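Local structure of serpin 2 (Anopheles gambiae, 3PZF) at residues Y89-L94 with A128-H133; L244-I249 with F376-E381. The protein inhibits serine proteases of the CLIPB type as a serpin, and so holds back phenoloxidase activation and melanization in the mosquito hemolymph. One frame throughout, in Å; residues are numbered along the deposited sequence.

How the interactions relate
Both contacts lie in the single serpin domain, with centres about 21 Å apart and nearest atoms about 5 Å apart. Interaction 1 comes first along the chain and is complete before interaction 2 opens. It joins helices 83-98 and 122-132, which lead into strands 105-115 and 134-139 of sheet A. Interaction 2 pairs strands 244-251 and 374-380 of sheet B, the second coming from near the C-terminus. The two do not touch, but helix 83-98 ties them together. Its Ser-96 is hydrogen-bonded to Asp-380, and its Leu-93 meets Leu-383 and Thr-385 in the turn after strand 374-380. Helix 83-98 thus bridges the helix pair of interaction 1 and the strand pair of interaction 2.

Interaction 1: residues Y89-L94 with A128-H133; sequences YYKQLL and ANTHYH
Lys-91 and His-131 are the closest backbone neighbours, CA to CA 4.8 Å, where two helices pass at 71° with their axes 8.7 Å apart. In the serpin fold these helices, 83-98 and 122-132, each precede a strand of sheet A. The near approach lets Lys-91 CA come within 3.4 Å of His-131 O as a CA-H...O contact. That oxygen is buried here and has no conventional hydrogen-bond partner in the model.

Lys-91 lays its aliphatic chain obliquely across His-131. Its CG is anti to the backbone N (chi1 -176°), which carries CD to 3.9 Å from His-131 ND1. The chain then bends, and NZ forms a salt bridge with Glu-95. His-133 NE2 is hydrogen-bonded to the same carboxylate oxygen, Glu-95 OE2, so one acid holds Lys-91 and the residue that follows the second helix.

Tyr-90 and Tyr-132 meet by CB of the first against CE1 of the second, 3.9 Å apart, not by stacking. Their hydroxyls are held separately, Tyr-90 OH by Val-77 O and Tyr-132 OH by Glu-57. Both side chains also touch Thr-53 of helix 45-58. His-133 leaves the helical conformation with positive phi. Leu-94 packs against this turn: its CD1 sits 3.4 Å from Tyr-132 O and meets the edge of the His-133 imidazole, 3.8 Å from His-133 CD2.

Interaction 2: residues L244-I249 with F376-E381; sequences LAMYFI and FFIEDE
The Phe-377 ring carries Tyr-247 CB over one face, a CH-pi contact 3.7 Å from the ring centroid, and has Ile-249 CD1 at its edge. The Tyr-247 ring lies nearly parallel to it, planes 13° apart. The two rings are slid so far, centroids 5.1 Å apart, that they barely overlap. Phe-377 has chi1 62°, with CG between the backbone N and the carbonyl carbon, which brings its ring over to Tyr-247.

A water sits at the edge of the Tyr-247 ring, in its plane. It accepts from Tyr-247 OH at 2.5 Å. It donates to Glu-379 OE2 at 2.6 Å and to Glu-381 OE1 at 2.7 Å. Each acid has its other oxygen in a salt bridge, Glu-379 with Arg-21 and Glu-381 with Arg-236. These arginines probably help to keep both buried glutamates charged. Ala-245 CB packs against the Glu-381 carboxylate.

On the opposite face of the sheet Met-246 CE meets Ile-378 CG1 at 3.6 Å. Met-246 SD makes an oblique Met-aromatic contact with Phe-376, 5.0 Å from its ring centroid. Met-246 and Ile-378 also touch Ile-339 of strand 332-341.

Four backbone hydrogen bonds join the strands, two each in the pairs Ala-245 with Glu-379 and Tyr-247 with Phe-377. The shortest runs from Tyr-247 N to Phe-377 O, 2.7 Å. Strands 232-238 and 386-392 continue the antiparallel pairing on either side, which places this pair in the middle of serpin sheet B.

Interaction 1: residues Y89-L94 with A128-H133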
ATOM      1  N   TYR A  89     -11.252  -7.700 -13.198  1.00 30.19           N
ATOM      2  CA  TYR A  89     -10.079  -6.831 -13.110  1.00 29.94           C
ATOM      3  C   TYR A  89      -9.411  -6.954 -11.762  1.00 28.85           C
ATOM      4  O   TYR A  89      -8.220  -7.261 -11.688  1.00 28.83           O
ATOM      5  CB  TYR A  89     -10.482  -5.366 -13.310  1.00 33.22           C
ATOM      6  CG  TYR A  89      -9.326  -4.393 -13.248  1.00 32.11           C
ATOM      7  CD1 TYR A  89      -8.427  -4.305 -14.308  1.00 48.31           C
ATOM      8  CD2 TYR A  89      -9.151  -3.551 -12.172  1.00 34.48           C
ATOM      9  CE1 TYR A  89      -7.378  -3.425 -14.281  1.00 41.93           C
ATOM     10  CE2 TYR A  89      -8.075  -2.655 -12.126  1.00 40.53           C
ATOM     11  CZ  TYR A  89      -7.204  -2.601 -13.201  1.00 37.23           C
ATOM     12  OH  TYR A  89      -6.133  -1.732 -13.210  1.00 41.09           O
ATOM     13  N   TYR A  90     -10.147  -6.656 -10.691  1.00 24.29           N
ATOM     14  CA  TYR A  90      -9.549  -6.699  -9.364  1.00 24.31           C
ATOM     15  C   TYR A  90      -9.146  -8.118  -8.999  1.00 25.19           C
ATOM     16  O   TYR A  90      -8.131  -8.328  -8.344  1.00 24.88           O
ATOM     17  CB  TYR A  90     -10.445  -6.049  -8.301  1.00 22.52           C
ATOM     18  CG  TYR A  90     -10.397  -4.560  -8.416  1.00 30.87           C
ATOM     19  CD1 TYR A  90      -9.220  -3.876  -8.105  1.00 34.04           C
ATOM     20  CD2 TYR A  90     -11.473  -3.830  -8.891  1.00 26.11           C
ATOM     21  CE1 TYR A  90      -9.140  -2.522  -8.224  1.00 35.57           C
ATOM     22  CE2 TYR A  90     -11.405  -2.453  -9.002  1.00 28.49           C
ATOM     23  CZ  TYR A  90     -10.217  -1.809  -8.672  1.00 35.95           C
ATOM     24  OH  TYR A  90     -10.079  -0.448  -8.759  1.00 39.01           O
ATOM     25  N   LYS A  91      -9.903  -9.096  -9.475  1.00 29.42           N
ATOM     26  CA  LYS A  91      -9.570 -10.474  -9.169  1.00 24.36           C
ATOM     27  C   LYS A  91      -8.227 -10.847  -9.822  1.00 27.77           C
ATOM     28  O   LYS A  91      -7.392 -11.526  -9.222  1.00 28.83           O
ATOM     29  CB  LYS A  91     -10.694 -11.388  -9.655  1.00 32.35           C
ATOM     30  CG  LYS A  91     -10.510 -12.843  -9.311  1.00 30.63           C
ATOM     31  CD  LYS A  91     -11.724 -13.671  -9.804  1.00 35.31           C
ATOM     32  CE  LYS A  91     -11.302 -15.063 -10.199  1.00 46.10           C
ATOM     33  NZ  LYS A  91     -11.038 -15.906  -9.009  1.00 52.56           N
ATOM     34  N   GLN A  92      -8.032 -10.415 -11.064  1.00 27.70           N
ATOM     35  CA  GLN A  92      -6.814 -10.741 -11.798  1.00 27.88           C
ATOM     36  C   GLN A  92      -5.615 -10.111 -11.101  1.00 28.22           C
ATOM     37  O   GLN A  92      -4.588 -10.766 -10.904  1.00 26.08           O
ATOM     38  CB  GLN A  92      -6.879 -10.217 -13.232  1.00 29.04           C
ATOM     39  CG  GLN A  92      -5.526 -10.275 -13.933  1.00 38.52           C
ATOM     40  CD  GLN A  92      -5.557  -9.842 -15.395  1.00 47.53           C
ATOM     41  OE1 GLN A  92      -4.551  -9.952 -16.102  1.00 50.78           O
ATOM     42  NE2 GLN A  92      -6.706  -9.361 -15.856  1.00 41.70           N
ATOM     43  N   LEU A  93      -5.742  -8.832 -10.749  1.00 22.96           N
ATOM     44  CA  LEU A  93      -4.645  -8.115 -10.074  1.00 27.05           C
ATOM     45  C   LEU A  93      -4.334  -8.700  -8.682  1.00 26.99           C
ATOM     46  O   LEU A  93      -3.174  -8.785  -8.303  1.00 24.54           O
ATOM     47  CB  LEU A  93      -4.965  -6.620  -9.937  1.00 23.59           C
ATOM     48  CG  LEU A  93      -4.561  -5.706 -11.112  1.00 30.24           C
ATOM     49  CD1 LEU A  93      -5.155  -6.175 -12.441  1.00 35.54           C
ATOM     50  CD2 LEU A  93      -5.025  -4.294 -10.826  1.00 33.41           C
ATOM     51  N   LEU A  94      -5.360  -9.090  -7.927  1.00 25.55           N
ATOM     52  CA  LEU A  94      -5.144  -9.699  -6.608  1.00 23.90           C
ATOM     53  C   LEU A  94      -4.393 -11.004  -6.770  1.00 32.80           C
ATOM     54  O   LEU A  94      -3.477 -11.307  -6.015  1.00 30.30           O
ATOM     55  CB  LEU A  94      -6.466 -10.002  -5.896  1.00 22.51           C
ATOM     56  CG  LEU A  94      -7.025  -8.852  -5.091  1.00 23.19           C
ATOM     57  CD1 LEU A  94      -8.475  -9.137  -4.728  1.00 27.79           C
ATOM     58  CD2 LEU A  94      -6.146  -8.623  -3.823  1.00 24.78           C
ATOM     59  N   ALA A 128     -17.482 -11.443  -2.276  1.00 27.73           N
ATOM     60  CA  ALA A 128     -16.353 -10.871  -1.554  1.00 26.23           C
ATOM     61  C   ALA A 128     -15.187 -11.857  -1.529  1.00 28.54           C
ATOM     62  O   ALA A 128     -14.057 -11.482  -1.828  1.00 24.90           O
ATOM     63  CB  ALA A 128     -16.768 -10.480  -0.141  1.00 29.02           C
ATOM     64  N   ASN A 129     -15.484 -13.123  -1.217  1.00 33.33           N
ATOM     65  CA  ASN A 129     -14.477 -14.184  -1.163  1.00 33.17           C
ATOM     66  C   ASN A 129     -13.877 -14.481  -2.541  1.00 34.78           C
ATOM     67  O   ASN A 129     -12.667 -14.620  -2.679  1.00 36.20           O
ATOM     68  CB  ASN A 129     -15.078 -15.508  -0.629  1.00 38.84           C
ATOM     69  CG  ASN A 129     -15.727 -15.379   0.753  1.00 54.75           C
ATOM     70  OD1 ASN A 129     -15.480 -14.431   1.497  1.00 51.73           O
ATOM     71  ND2 ASN A 129     -16.553 -16.367   1.107  1.00 52.73           N
ATOM     72  N   THR A 130     -14.735 -14.614  -3.552  1.00 35.46           N
ATOM     73  CA  THR A 130     -14.304 -15.089  -4.872  1.00 39.88           C
ATOM     74  C   THR A 130     -13.489 -14.048  -5.635  1.00 39.74           C
ATOM     75  O   THR A 130     -12.395 -14.349  -6.121  1.00 43.19           O
ATOM     76  CB  THR A 130     -15.521 -15.522  -5.733  1.00 38.58           C
ATOM     77  OG1 THR A 130     -16.128 -16.674  -5.133  1.00 38.59           O
ATOM     78  CG2 THR A 130     -15.107 -15.856  -7.151  1.00 44.54           C
ATOM     79  N   HIS A 131     -14.018 -12.829  -5.739  1.00 29.41           N
ATOM     80  CA  HIS A 131     -13.399 -11.820  -6.590  1.00 31.64           C
ATOM     81  C   HIS A 131     -12.437 -10.897  -5.836  1.00 30.25           C
ATOM     82  O   HIS A 131     -11.507 -10.386  -6.432  1.00 27.85           O
ATOM     83  CB  HIS A 131     -14.466 -10.966  -7.271  1.00 34.01           C
ATOM     84  CG  HIS A 131     -15.480 -11.757  -8.040  1.00 36.60           C
ATOM     85  ND1 HIS A 131     -15.270 -12.173  -9.337  1.00 38.46           N
ATOM     86  CD2 HIS A 131     -16.716 -12.197  -7.698  1.00 37.52           C
ATOM     87  CE1 HIS A 131     -16.332 -12.835  -9.762  1.00 44.89           C
ATOM     88  NE2 HIS A 131     -17.226 -12.866  -8.784  1.00 38.05           N
ATOM     89  N   TYR A 132     -12.672 -10.670  -4.549  1.00 30.30           N
ATOM     90  CA  TYR A 132     -11.905  -9.651  -3.814  1.00 30.39           C
ATOM     91  C   TYR A 132     -11.097 -10.249  -2.685  1.00 25.20           C
ATOM     92  O   TYR A 132     -10.411  -9.535  -1.954  1.00 29.68           O
ATOM     93  CB  TYR A 132     -12.850  -8.561  -3.290  1.00 21.89           C
ATOM     94  CG  TYR A 132     -13.652  -7.920  -4.412  1.00 23.46           C
ATOM     95  CD1 TYR A 132     -13.042  -7.027  -5.300  1.00 25.88           C
ATOM     96  CD2 TYR A 132     -14.998  -8.224  -4.610  1.00 23.44           C
ATOM     97  CE1 TYR A 132     -13.754  -6.441  -6.338  1.00 23.93           C
ATOM     98  CE2 TYR A 132     -15.714  -7.648  -5.641  1.00 24.14           C
ATOM     99  CZ  TYR A 132     -15.098  -6.762  -6.501  1.00 24.28           C
ATOM    100  OH  TYR A 132     -15.821  -6.197  -7.527  1.00 25.13           O
ATOM    101  N   HIS A 133     -11.174 -11.564  -2.548  1.00 28.28           N
ATOM    102  CA  HIS A 133     -10.426 -12.271  -1.524  1.00 37.63           C
ATOM    103  C   HIS A 133     -10.576 -11.588  -0.167  1.00 34.33           C
ATOM    104  O   HIS A 133      -9.605 -11.392   0.570  1.00 31.00           O
ATOM    105  CB  HIS A 133      -8.977 -12.414  -1.982  1.00 38.48           C
ATOM    106  CG  HIS A 133      -8.866 -13.235  -3.230  1.00 54.92           C
ATOM    107  ND1 HIS A 133      -9.100 -14.593  -3.242  1.00 63.43           N
ATOM    108  CD2 HIS A 133      -8.640 -12.882  -4.519  1.00 54.27           C
ATOM    109  CE1 HIS A 133      -8.972 -15.050  -4.476  1.00 60.97           C
ATOM    110  NE2 HIS A 133      -8.695 -14.030  -5.269  1.00 52.76           N
TER

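Interaction 2: residues L244-I249 with F376-E381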
ATOM      1  N   LEU A 244       7.806  -8.547  -8.981  1.00 22.93           N
ATOM      2  CA  LEU A 244       7.774  -7.384  -8.114  1.00 21.24           C
ATOM      3  C   LEU A 244       9.102  -6.633  -8.147  1.00 26.96           C
ATOM      4  O   LEU A 244      10.169  -7.234  -8.330  1.00 22.88           O
ATOM      5  CB  LEU A 244       7.518  -7.801  -6.660  1.00 19.07           C
ATOM      6  CG  LEU A 244       6.190  -8.527  -6.420  1.00 28.36           C
ATOM      7  CD1 LEU A 244       6.121  -8.888  -4.957  1.00 25.40           C
ATOM      8  CD2 LEU A 244       5.023  -7.640  -6.819  1.00 26.56           C
ATOM      9  N   ALA A 245       9.030  -5.318  -7.965  1.00 18.62           N
ATOM     10  CA  ALA A 245      10.254  -4.509  -7.788  1.00 19.15           C
ATOM     11  C   ALA A 245       9.979  -3.354  -6.850  1.00 21.58           C
ATOM     12  O   ALA A 245       8.846  -2.935  -6.742  1.00 20.08           O
ATOM     13  CB  ALA A 245      10.720  -3.984  -9.169  1.00 22.69           C
ATOM     14  N   MET A 246      10.988  -2.863  -6.122  1.00 18.19           N
ATOM     15  CA  MET A 246      10.806  -1.661  -5.320  1.00 16.73           C
ATOM     16  C   MET A 246      11.440  -0.500  -6.047  1.00 19.37           C
ATOM     17  O   MET A 246      12.598  -0.567  -6.459  1.00 20.79           O
ATOM     18  CB  MET A 246      11.419  -1.776  -3.911  1.00 17.96           C
ATOM     19  CG  MET A 246      11.209  -0.496  -3.079  1.00 18.93           C
ATOM     20  SD  MET A 246      11.702  -0.660  -1.312  1.00 22.07           S
ATOM     21  CE  MET A 246      10.315  -1.517  -0.576  1.00 20.18           C
ATOM     22  N   TYR A 247      10.688   0.585  -6.187  1.00 16.57           N
ATOM     23  CA  TYR A 247      11.245   1.808  -6.759  1.00 14.78           C
ATOM     24  C   TYR A 247      11.509   2.827  -5.670  1.00 18.03           C
ATOM     25  O   TYR A 247      10.771   2.883  -4.682  1.00 19.82           O
ATOM     26  CB  TYR A 247      10.267   2.416  -7.754  1.00 15.39           C
ATOM     27  CG  TYR A 247      10.240   1.774  -9.123  1.00 20.37           C
ATOM     28  CD1 TYR A 247       9.410   0.682  -9.385  1.00 18.86           C
ATOM     29  CD2 TYR A 247      11.032   2.276 -10.178  1.00 20.02           C
ATOM     30  CE1 TYR A 247       9.371   0.094 -10.668  1.00 21.81           C
ATOM     31  CE2 TYR A 247      10.976   1.699 -11.453  1.00 20.69           C
ATOM     32  CZ  TYR A 247      10.159   0.611 -11.687  1.00 23.12           C
ATOM     33  OH  TYR A 247      10.127   0.078 -12.988  1.00 25.67           O
ATOM     34  N   PHE A 248      12.588   3.608  -5.829  1.00 16.67           N
ATOM     35  CA  PHE A 248      12.952   4.651  -4.871  1.00 17.46           C
ATOM     36  C   PHE A 248      13.000   5.961  -5.627  1.00 19.75           C
ATOM     37  O   PHE A 248      13.628   6.026  -6.683  1.00 23.36           O
ATOM     38  CB  PHE A 248      14.349   4.377  -4.269  1.00 17.40           C
ATOM     39  CG  PHE A 248      14.444   3.053  -3.548  1.00 18.80           C
ATOM     40  CD1 PHE A 248      14.288   2.988  -2.172  1.00 18.94           C
ATOM     41  CD2 PHE A 248      14.620   1.866  -4.260  1.00 21.82           C
ATOM     42  CE1 PHE A 248      14.338   1.769  -1.515  1.00 22.64           C
ATOM     43  CE2 PHE A 248      14.672   0.641  -3.595  1.00 18.18           C
ATOM     44  CZ  PHE A 248      14.546   0.598  -2.217  1.00 19.06           C
ATOM     45  N   ILE A 249      12.368   6.998  -5.091  1.00 19.45           N
ATOM     46  CA  ILE A 249      12.471   8.343  -5.671  1.00 17.52           C
ATOM     47  C   ILE A 249      13.136   9.244  -4.641  1.00 22.46           C
ATOM     48  O   ILE A 249      12.545   9.526  -3.597  1.00 19.00           O
ATOM     49  CB  ILE A 249      11.100   8.907  -6.045  1.00 20.18           C
ATOM     50  CG1 ILE A 249      10.430   7.992  -7.096  1.00 23.34           C
ATOM     51  CG2 ILE A 249      11.224  10.353  -6.549  1.00 21.60           C
ATOM     52  CD1 ILE A 249       8.930   8.353  -7.389  1.00 22.38           C
ATOM     53  N   PHE A 376       9.254   5.549  -1.688  1.00 19.21           N
ATOM     54  CA  PHE A 376       9.433   4.249  -2.304  1.00 15.21           C
ATOM     55  C   PHE A 376       8.065   3.640  -2.609  1.00 17.78           C
ATOM     56  O   PHE A 376       7.040   4.064  -2.041  1.00 19.03           O
ATOM     57  CB  PHE A 376      10.236   3.314  -1.401  1.00 15.38           C
ATOM     58  CG  PHE A 376       9.552   2.990  -0.096  1.00 15.89           C
ATOM     59  CD1 PHE A 376       9.793   3.759   1.056  1.00 16.81           C
ATOM     60  CD2 PHE A 376       8.687   1.901  -0.000  1.00 16.83           C
ATOM     61  CE1 PHE A 376       9.138   3.466   2.261  1.00 17.55           C
ATOM     62  CE2 PHE A 376       8.039   1.600   1.212  1.00 18.92           C
ATOM     63  CZ  PHE A 376       8.272   2.387   2.340  1.00 18.68           C
ATOM     64  N   PHE A 377       8.043   2.683  -3.529  1.00 18.24           N
ATOM     65  CA  PHE A 377       6.833   1.908  -3.790  1.00 15.19           C
ATOM     66  C   PHE A 377       7.198   0.533  -4.335  1.00 15.66           C
ATOM     67  O   PHE A 377       8.297   0.335  -4.858  1.00 20.31           O
ATOM     68  CB  PHE A 377       5.807   2.656  -4.687  1.00 15.32           C
ATOM     69  CG  PHE A 377       6.280   2.991  -6.078  1.00 17.85           C
ATOM     70  CD1 PHE A 377       6.941   4.182  -6.340  1.00 18.97           C
ATOM     71  CD2 PHE A 377       5.986   2.144  -7.152  1.00 20.63           C
ATOM     72  CE1 PHE A 377       7.334   4.505  -7.650  1.00 21.27           C
ATOM     73  CE2 PHE A 377       6.400   2.474  -8.462  1.00 18.25           C
ATOM     74  CZ  PHE A 377       7.065   3.655  -8.687  1.00 19.55           C
ATOM     75  N   ILE A 378       6.314  -0.436  -4.122  1.00 17.98           N
ATOM     76  CA  ILE A 378       6.516  -1.763  -4.675  1.00 17.39           C
ATOM     77  C   ILE A 378       5.423  -1.978  -5.692  1.00 21.32           C
ATOM     78  O   ILE A 378       4.250  -1.751  -5.380  1.00 17.00           O
ATOM     79  CB  ILE A 378       6.423  -2.831  -3.589  1.00 17.13           C
ATOM     80  CG1 ILE A 378       7.587  -2.630  -2.589  1.00 17.31           C
ATOM     81  CG2 ILE A 378       6.524  -4.243  -4.232  1.00 20.95           C
ATOM     82  CD1 ILE A 378       7.532  -3.590  -1.443  1.00 21.55           C
ATOM     83  N   GLU A 379       5.795  -2.416  -6.888  1.00 17.09           N
ATOM     84  CA  GLU A 379       4.812  -2.583  -7.963  1.00 17.06           C
ATOM     85  C   GLU A 379       4.863  -3.995  -8.534  1.00 20.41           C
ATOM     86  O   GLU A 379       5.917  -4.614  -8.557  1.00 20.71           O
ATOM     87  CB  GLU A 379       5.124  -1.528  -9.023  1.00 22.20           C
ATOM     88  CG  GLU A 379       4.761  -1.802 -10.446  1.00 30.47           C
ATOM     89  CD  GLU A 379       5.196  -0.637 -11.305  1.00 30.90           C
ATOM     90  OE1 GLU A 379       4.805   0.497 -10.977  1.00 23.67           O
ATOM     91  OE2 GLU A 379       5.963  -0.840 -12.268  1.00 32.03           O
ATOM     92  N   ASP A 380       3.697  -4.494  -8.941  1.00 18.36           N
ATOM     93  CA  ASP A 380       3.567  -5.680  -9.788  1.00 19.77           C
ATOM     94  C   ASP A 380       3.911  -5.221 -11.210  1.00 23.56           C
ATOM     95  O   ASP A 380       3.176  -4.459 -11.811  1.00 24.69           O
ATOM     96  CB  ASP A 380       2.122  -6.209  -9.691  1.00 22.99           C
ATOM     97  CG  ASP A 380       1.877  -7.436 -10.569  1.00 27.58           C
ATOM     98  OD1 ASP A 380       2.612  -7.635 -11.561  1.00 29.47           O
ATOM     99  OD2 ASP A 380       0.947  -8.215 -10.248  1.00 23.53           O
ATOM    100  N   GLU A 381       5.072  -5.626 -11.716  1.00 20.90           N
ATOM    101  CA  GLU A 381       5.569  -5.076 -12.969  1.00 20.06           C
ATOM    102  C   GLU A 381       4.893  -5.706 -14.176  1.00 25.32           C
ATOM    103  O   GLU A 381       5.167  -5.307 -15.295  1.00 28.23           O
ATOM    104  CB  GLU A 381       7.068  -5.269 -13.074  1.00 22.54           C
ATOM    105  CG  GLU A 381       7.802  -4.583 -11.924  1.00 22.49           C
ATOM    106  CD  GLU A 381       9.262  -4.472 -12.213  1.00 28.70           C
ATOM    107  OE1 GLU A 381       9.712  -3.338 -12.464  1.00 27.84           O
ATOM    108  OE2 GLU A 381       9.932  -5.526 -12.235  1.00 26.92           O
TER
HETATM  109  O   HOH W   1       8.141  -1.433 -13.489  1.00 24.14           O